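Local coordinates for adhesion G-protein coupled receptor G6 (Danio rerio, PDB 6V55), which probably couples adhesion through its large, calcium-binding extracellular region to G-protein signalling, and is linked to myelination, at residues F628-T631 with P636-D639; A649-P654 with Y696-S701; A145-F150 with S283-L288. One frame throughout, in Å; residues are numbered along the deposited sequence.

Contact 1 of 3, residues F628-T631 with P636-D639; sequences FIAT and PQID
Phe628 and Gln637 stand side by side on the same face of an antiparallel pair, the aliphatic start of the glutamine lying over the ring. Gln637 CB sits 4.2 Å from the centroid of the Phe628 ring, 24° off its normal, in a CH-pi contact displaced toward the rim. The extended glutamine carries its amide onward with its plane turned only 26° from that of the ring. At the edge, Phe628 CE1 meets Asp639 N in the ring plane at 3.7 Å and also touches the aspartate CB. Phe628 CG lies between the backbone N and the carbonyl carbon (chi1 73°), which swings the ring over the neighbouring strand. Losing the ring, for instance to an alanine, is likely to strip the cover from Gln637 CB and open a gap beside Asp639. In the backbone, Gln637 N donates to Phe628 O over 2.6 Å, and Phe628 N returns a bond of 3.0 Å to Gln637 O. A water accepts from Ala630 N and donates to Gln637 OE1 (2.7 Å), tying the glutamine tip to the turn, while Ile629 CG1 packs alongside Pro636 CB. This is a beta-hairpin, closed by a hydrogen-bonded pair where strand 623-628 meets the outermost strand, 637-639.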
loop_
_atom_site.group_PDB
_atom_site.type_symbol
_atom_site.label_atom_id
_atom_site.label_comp_id
_atom_site.label_asym_id
_atom_site.label_seq_id
_atom_site.Cartn_x
_atom_site.Cartn_y
_atom_site.Cartn_z
ATOM N N PHE A 628 -41.996 -6.266 -4.711
ATOM C CA PHE A 628 -41.778 -6.793 -3.370
ATOM C C PHE A 628 -40.285 -7.052 -3.179
ATOM O O PHE A 628 -39.528 -7.128 -4.152
ATOM C CB PHE A 628 -42.612 -8.067 -3.140
ATOM C CG PHE A 628 -42.096 -9.297 -3.868
ATOM C CD1 PHE A 628 -42.296 -9.461 -5.248
ATOM C CD2 PHE A 628 -41.437 -10.304 -3.167
ATOM C CE1 PHE A 628 -41.837 -10.595 -5.915
ATOM C CE2 PHE A 628 -40.965 -11.443 -3.824
ATOM C CZ PHE A 628 -41.171 -11.589 -5.201
ATOM N N ILE A 629 -39.872 -7.172 -1.905
ATOM C CA ILE A 629 -38.518 -7.582 -1.514
ATOM C C ILE A 629 -38.608 -8.872 -0.711
ATOM O O ILE A 629 -39.310 -8.927 0.306
ATOM C CB ILE A 629 -37.783 -6.516 -0.682
ATOM C CG1 ILE A 629 -38.113 -5.095 -1.149
ATOM C CG2 ILE A 629 -36.300 -6.776 -0.747
ATOM C CD1 ILE A 629 -37.386 -4.007 -0.362
ATOM N N ALA A 630 -37.857 -9.886 -1.130
ATOM C CA ALA A 630 -38.025 -11.228 -0.591
ATOM C C ALA A 630 -37.233 -11.415 0.710
ATOM O O ALA A 630 -36.788 -10.458 1.353
ATOM C CB ALA A 630 -37.642 -12.267 -1.646
ATOM N N THR A 631 -37.064 -12.683 1.102
ATOM C CA THR A 631 -36.514 -13.051 2.404
ATOM C C THR A 631 -34.995 -12.931 2.400
ATOM O O THR A 631 -34.319 -13.699 1.700
ATOM C CB THR A 631 -36.922 -14.484 2.746
ATOM O OG1 THR A 631 -36.294 -15.385 1.822
ATOM C CG2 THR A 631 -38.430 -14.661 2.675
ATOM N N PRO A 636 -35.400 -5.066 -4.613
ATOM C CA PRO A 636 -36.805 -5.379 -4.886
ATOM C C PRO A 636 -36.971 -6.168 -6.180
ATOM O O PRO A 636 -36.195 -6.024 -7.131
ATOM C CB PRO A 636 -37.471 -3.997 -4.968
ATOM C CG PRO A 636 -36.375 -3.060 -5.314
ATOM C CD PRO A 636 -35.121 -3.621 -4.733
ATOM N N GLN A 637 -37.995 -7.021 -6.189
ATOM C CA GLN A 637 -38.307 -7.923 -7.291
ATOM C C GLN A 637 -39.700 -7.616 -7.839
ATOM O O GLN A 637 -40.452 -6.824 -7.272
ATOM C CB GLN A 637 -38.237 -9.378 -6.823
ATOM C CG GLN A 637 -37.678 -10.386 -7.811
ATOM C CD GLN A 637 -37.533 -11.753 -7.167
ATOM O OE1 GLN A 637 -37.343 -11.852 -5.949
ATOM N NE2 GLN A 637 -37.632 -12.816 -7.972
ATOM N N ILE A 638 -40.057 -8.254 -8.953
ATOM C CA ILE A 638 -41.340 -8.022 -9.603
ATOM C C ILE A 638 -42.093 -9.341 -9.700
ATOM O O ILE A 638 -41.595 -10.306 -10.293
ATOM C CB ILE A 638 -41.179 -7.389 -10.990
ATOM C CG1 ILE A 638 -40.686 -5.962 -10.849
ATOM C CG2 ILE A 638 -42.514 -7.352 -11.742
ATOM C CD1 ILE A 638 -40.336 -5.343 -12.180
ATOM N N ASP A 639 -43.290 -9.376 -9.113
ATOM C CA ASP A 639 -44.272 -10.430 -9.343
ATOM C C ASP A 639 -45.164 -10.000 -10.506
ATOM O O ASP A 639 -45.836 -8.966 -10.425
ATOM C CB ASP A 639 -45.095 -10.645 -8.072
ATOM C CG ASP A 639 -45.797 -11.998 -8.019
ATOM O OD1 ASP A 639 -46.284 -12.512 -9.058
ATOM O OD2 ASP A 639 -45.892 -12.537 -6.893
HETATM O O HOH W 1 -36.484 -10.220 -4.011
#

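Contact 2 of 3, residues A649-P654 with Y696-S701; sequences AVVTLP and YVVASS
Ala649 and Val651 on one strand face Val698 and Ser700 on another across the interior of a beta sandwich, where the two sheets meet through side chains and not through backbone bonds. The axes of strands 649-653 and 697-701 come within 8.1 Å and run in nearly the same direction, 26° apart. Val698 fills the centre. Its CB comes to 3.7 Å from Ala649 CB, while its CG2, anti to the backbone N (chi1 of 59° for CG1), reaches both partners, lying 3.8 Å from Ala649 CB and 3.8 Å from Val651 CG2. The valine side chains pass alongside each other, pointing opposite ways, and the second branch of Val651, CG1, continues to Ser700 CB at 4.2 Å. That serine offers only its methylene to this interface; its buried OG is hydrogen-bonded to Asn673 O on the adjoining strand. Phe674 packs on both Val651 and Val698, and Ile716 and Ile718 add to the apolar filling. Val698 and Ala699 also form an antiparallel ladder with a bound peptide, consistent with the cleaved tethered agonist held in place. Such face-to-face packing of alternate strand residues is that of the GAIN-domain beta sandwich that carries the GPS motif.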
loop_
_atom_site.group_PDB
_atom_site.type_symbol
_atom_site.label_atom_id
_atom_site.label_comp_id
_atom_site.label_asym_id
_atom_site.label_seq_id
_atom_site.Cartn_x
_atom_site.Cartn_y
_atom_site.Cartn_z
ATOM N N ALA A 649 -45.720 -2.116 -4.005
ATOM C CA ALA A 649 -46.518 -1.506 -5.060
ATOM C C ALA A 649 -47.276 -2.598 -5.803
ATOM O O ALA A 649 -46.684 -3.615 -6.185
ATOM C CB ALA A 649 -45.644 -0.705 -6.018
ATOM N N VAL A 650 -48.591 -2.418 -5.958
ATOM C CA VAL A 650 -49.434 -3.315 -6.744
ATOM C C VAL A 650 -50.095 -2.492 -7.837
ATOM O O VAL A 650 -50.635 -1.411 -7.565
ATOM C CB VAL A 650 -50.515 -4.011 -5.895
ATOM C CG1 VAL A 650 -51.184 -5.143 -6.684
ATOM C CG2 VAL A 650 -49.958 -4.536 -4.590
ATOM N N VAL A 651 -50.052 -2.999 -9.071
ATOM C CA VAL A 651 -50.716 -2.380 -10.211
ATOM C C VAL A 651 -51.643 -3.421 -10.819
ATOM O O VAL A 651 -51.187 -4.482 -11.260
ATOM C CB VAL A 651 -49.712 -1.869 -11.253
ATOM C CG1 VAL A 651 -50.437 -1.385 -12.505
ATOM C CG2 VAL A 651 -48.843 -0.762 -10.669
ATOM N N THR A 652 -52.935 -3.128 -10.841
ATOM C CA THR A 652 -53.936 -4.018 -11.412
ATOM C C THR A 652 -54.537 -3.365 -12.644
ATOM O O THR A 652 -55.122 -2.279 -12.550
ATOM C CB THR A 652 -55.030 -4.337 -10.400
ATOM O OG1 THR A 652 -54.467 -5.119 -9.337
ATOM C CG2 THR A 652 -56.150 -5.118 -11.074
ATOM N N LEU A 653 -54.382 -4.016 -13.783
ATOM C CA LEU A 653 -54.945 -3.510 -15.024
ATOM C C LEU A 653 -56.310 -4.151 -15.256
ATOM O O LEU A 653 -56.418 -5.382 -15.197
ATOM C CB LEU A 653 -54.016 -3.806 -16.198
ATOM C CG LEU A 653 -52.519 -3.538 -15.955
ATOM C CD1 LEU A 653 -51.641 -4.088 -17.069
ATOM C CD2 LEU A 653 -52.261 -2.056 -15.766
ATOM N N PRO A 654 -57.356 -3.356 -15.519
ATOM C CA PRO A 654 -58.719 -3.903 -15.706
ATOM C C PRO A 654 -58.823 -4.712 -16.989
ATOM O O PRO A 654 -57.961 -4.588 -17.874
ATOM C CB PRO A 654 -59.577 -2.632 -15.779
ATOM C CG PRO A 654 -58.676 -1.622 -16.332
ATOM C CD PRO A 654 -57.342 -1.894 -15.694
ATOM N N TYR A 696 -43.495 5.249 -2.418
ATOM C CA TYR A 696 -42.653 4.833 -3.522
ATOM C C TYR A 696 -43.294 5.302 -4.820
ATOM O O TYR A 696 -44.467 5.677 -4.854
ATOM C CB TYR A 696 -42.474 3.319 -3.517
ATOM C CG TYR A 696 -41.793 2.843 -2.266
ATOM C CD1 TYR A 696 -40.411 2.929 -2.143
ATOM C CD2 TYR A 696 -42.523 2.333 -1.188
ATOM C CE1 TYR A 696 -39.765 2.505 -0.986
ATOM C CE2 TYR A 696 -41.882 1.908 -0.021
ATOM C CZ TYR A 696 -40.502 1.999 0.061
ATOM O OH TYR A 696 -39.840 1.597 1.193
ATOM N N VAL A 697 -42.526 5.309 -5.900
ATOM C CA VAL A 697 -43.091 5.629 -7.206
ATOM C C VAL A 697 -43.099 4.361 -8.034
ATOM O O VAL A 697 -42.056 3.717 -8.212
ATOM C CB VAL A 697 -42.318 6.741 -7.913
ATOM C CG1 VAL A 697 -43.058 7.118 -9.174
ATOM C CG2 VAL A 697 -42.206 7.929 -6.991
ATOM N N VAL A 698 -44.274 3.991 -8.524
ATOM C CA VAL A 698 -44.422 2.842 -9.398
ATOM C C VAL A 698 -44.894 3.343 -10.758
ATOM O O VAL A 698 -45.700 4.278 -10.845
ATOM C CB VAL A 698 -45.373 1.785 -8.781
ATOM C CG1 VAL A 698 -46.789 2.317 -8.497
ATOM C CG2 VAL A 698 -45.416 0.524 -9.601
ATOM N N ALA A 699 -44.311 2.792 -11.821
ATOM C CA ALA A 699 -44.747 3.111 -13.170
ATOM C C ALA A 699 -45.217 1.866 -13.915
ATOM O O ALA A 699 -44.799 0.739 -13.612
ATOM C CB ALA A 699 -43.649 3.811 -13.970
ATOM N N SER A 700 -46.103 2.083 -14.890
ATOM C CA SER A 700 -46.533 1.018 -15.785
ATOM C C SER A 700 -46.995 1.619 -17.096
ATOM O O SER A 700 -47.444 2.767 -17.131
ATOM C CB SER A 700 -47.660 0.181 -15.189
ATOM O OG SER A 700 -47.787 -1.037 -15.903
ATOM N N SER A 701 -46.885 0.829 -18.167
ATOM C CA SER A 701 -47.370 1.208 -19.494
ATOM C C SER A 701 -47.479 -0.060 -20.323
ATOM O O SER A 701 -47.009 -1.127 -19.921
ATOM C CB SER A 701 -46.443 2.208 -20.204
ATOM O OG SER A 701 -45.267 1.558 -20.671
#

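Contact 3 of 3, residues A145-F150 with S283-L288; sequences AFTVCF and SELSAL
Cys149 and Leu288 make the closer half of this contact, with Cys149 SG touching Leu288 CD2 at 3.8 Å. The sulfur stands anti to its own carbonyl carbon, beside the backbone N (chi1 -38°), and there it meets a single methyl branch of the leucine, whose CG in turn is anti to the backbone N. Two residues earlier in the strand, the fit is slacker: Thr147 CG2 and Leu285 CD2 are 4.4 Å apart. The backbones themselves keep well back, with Thr147 CA and Leu285 CA 9.6 Å apart, and just 95 Å² is buried in all, so the strand meets the short helix and the turn after it only through reaching side chains. Much of the filling comes from neighbours, since Met280 packs against both leucines and Trp276 against both Thr147 and Cys149. On the solvent side of 283-288, Ser283, Ser286 and Ala287 are exposed and face away from the strand; Ser286 OG bonds to Ser283 O at 3.2 Å, although Ser286 is poorly ordered and the helix weakly bonded. Phe146, Val148 and Phe150 look to the opposite face of strand 145-154, where Phe146 and Phe150 pack on strand 173-180 of the other sheet of this pentraxin-like domain. With Thr147 OG1 turned to His278 O, its methyl is what faces Leu285: the helix and the turn after it rest on the outer side of the sheet through purely apolar, undirected contacts.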
loop_
_atom_site.group_PDB
_atom_site.type_symbol
_atom_site.label_atom_id
_atom_site.label_comp_id
_atom_site.label_asym_id
_atom_site.label_seq_id
_atom_site.Cartn_x
_atom_site.Cartn_y
_atom_site.Cartn_z
ATOM N N ALA A 145 35.586 -33.935 25.597
ATOM C CA ALA A 145 36.052 -33.471 24.298
ATOM C C ALA A 145 35.191 -32.286 23.867
ATOM O O ALA A 145 33.991 -32.246 24.150
ATOM C CB ALA A 145 36.001 -34.561 23.219
ATOM N N PHE A 146 35.811 -31.316 23.191
ATOM C CA PHE A 146 35.083 -30.161 22.677
ATOM C C PHE A 146 35.793 -29.585 21.458
ATOM O O PHE A 146 37.008 -29.716 21.307
ATOM C CB PHE A 146 34.876 -29.048 23.742
ATOM C CG PHE A 146 36.157 -28.435 24.324
ATOM C CD1 PHE A 146 36.847 -27.396 23.686
ATOM C CD2 PHE A 146 36.588 -28.804 25.583
ATOM C CE1 PHE A 146 37.992 -26.850 24.232
ATOM C CE2 PHE A 146 37.736 -28.227 26.143
ATOM C CZ PHE A 146 38.423 -27.261 25.463
ATOM N N THR A 147 35.032 -28.837 20.657
ATOM C CA THR A 147 35.566 -27.866 19.705
ATOM C C THR A 147 34.936 -26.519 20.009
ATOM O O THR A 147 33.709 -26.422 20.079
ATOM C CB THR A 147 35.256 -28.248 18.258
ATOM O OG1 THR A 147 35.756 -29.563 17.984
ATOM C CG2 THR A 147 35.881 -27.244 17.299
ATOM N N VAL A 148 35.748 -25.489 20.211
ATOM C CA VAL A 148 35.244 -24.125 20.341
ATOM C C VAL A 148 35.860 -23.291 19.223
ATOM O O VAL A 148 37.068 -23.371 18.983
ATOM C CB VAL A 148 35.508 -23.531 21.746
ATOM C CG1 VAL A 148 36.932 -23.773 22.229
ATOM C CG2 VAL A 148 35.192 -22.038 21.809
ATOM N N CYS A 149 35.017 -22.553 18.485
ATOM C CA CYS A 149 35.480 -21.604 17.478
ATOM C C CYS A 149 34.852 -20.243 17.695
ATOM O O CYS A 149 33.672 -20.130 18.038
ATOM C CB CYS A 149 35.146 -22.022 16.050
ATOM S SG CYS A 149 35.293 -23.756 15.718
ATOM N N PHE A 150 35.632 -19.213 17.428
ATOM C CA PHE A 150 35.130 -17.855 17.473
ATOM C C PHE A 150 35.982 -17.032 16.524
ATOM O O PHE A 150 36.970 -17.520 15.970
ATOM C CB PHE A 150 35.135 -17.283 18.908
ATOM C CG PHE A 150 36.401 -17.545 19.675
ATOM C CD1 PHE A 150 36.528 -18.675 20.484
ATOM C CD2 PHE A 150 37.453 -16.643 19.610
ATOM C CE1 PHE A 150 37.696 -18.914 21.180
ATOM C CE2 PHE A 150 38.618 -16.866 20.306
ATOM C CZ PHE A 150 38.743 -18.010 21.091
ATOM N N SER A 283 40.323 -32.517 8.583
ATOM C CA SER A 283 39.378 -32.704 7.486
ATOM C C SER A 283 37.991 -32.153 7.838
ATOM O O SER A 283 37.353 -31.481 7.015
ATOM C CB SER A 283 39.317 -34.192 7.148
ATOM O OG SER A 283 38.484 -34.458 6.033
ATOM N N GLU A 284 37.535 -32.392 9.075
ATOM C CA GLU A 284 36.269 -31.835 9.550
ATOM C C GLU A 284 36.362 -30.333 9.786
ATOM O O GLU A 284 35.365 -29.618 9.639
ATOM C CB GLU A 284 35.843 -32.543 10.838
ATOM C CG GLU A 284 34.377 -32.403 11.212
ATOM C CD GLU A 284 33.928 -33.493 12.169
ATOM O OE1 GLU A 284 34.644 -34.513 12.286
ATOM O OE2 GLU A 284 32.864 -33.331 12.803
ATOM N N LEU A 285 37.541 -29.830 10.138
ATOM C CA LEU A 285 37.691 -28.399 10.360
ATOM C C LEU A 285 37.796 -27.604 9.058
ATOM O O LEU A 285 37.699 -26.370 9.096
ATOM C CB LEU A 285 38.918 -28.129 11.256
ATOM C CG LEU A 285 38.740 -28.253 12.780
ATOM C CD1 LEU A 285 40.055 -28.269 13.507
ATOM C CD2 LEU A 285 37.876 -27.130 13.325
ATOM N N SER A 286 37.981 -28.275 7.912
ATOM C CA SER A 286 38.083 -27.605 6.617
ATOM C C SER A 286 36.750 -27.526 5.880
ATOM O O SER A 286 36.598 -26.667 5.001
ATOM C CB SER A 286 39.138 -28.306 5.742
ATOM O OG SER A 286 38.575 -29.323 4.930
ATOM N N ALA A 287 35.781 -28.387 6.226
ATOM C CA ALA A 287 34.393 -28.273 5.784
ATOM C C ALA A 287 33.534 -27.477 6.764
ATOM O O ALA A 287 32.315 -27.693 6.843
ATOM C CB ALA A 287 33.794 -29.662 5.560
ATOM N N LEU A 288 34.145 -26.560 7.512
ATOM C CA LEU A 288 33.482 -25.793 8.561
ATOM C C LEU A 288 33.302 -24.367 8.059
ATOM O O LEU A 288 34.241 -23.561 8.083
ATOM C CB LEU A 288 34.282 -25.818 9.860
ATOM C CG LEU A 288 33.503 -25.441 11.122
ATOM C CD1 LEU A 288 32.678 -26.625 11.518
ATOM C CD2 LEU A 288 34.407 -24.994 12.266
#

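Along the chain, contact 3 comes first and closes before contact 1 opens, and contact 1 closes before contact 2. Contacts 1 and 2 are neighbours, their centres 14 Å apart and their nearest atoms about 6 Å apart, and both draw on the sheet holding strands 623-628, 637-639 and 649-653. The first builds an edge of that sheet; the second joins it to the facing sheet through strand 697-701. Contact 3 lies in the pentraxin-like domain, its centre 80 Å from contact 1 and 92 Å from contact 2, across the centre of the chain. Each domain therefore has its own local packing, as expected of a multidomain extracellular region.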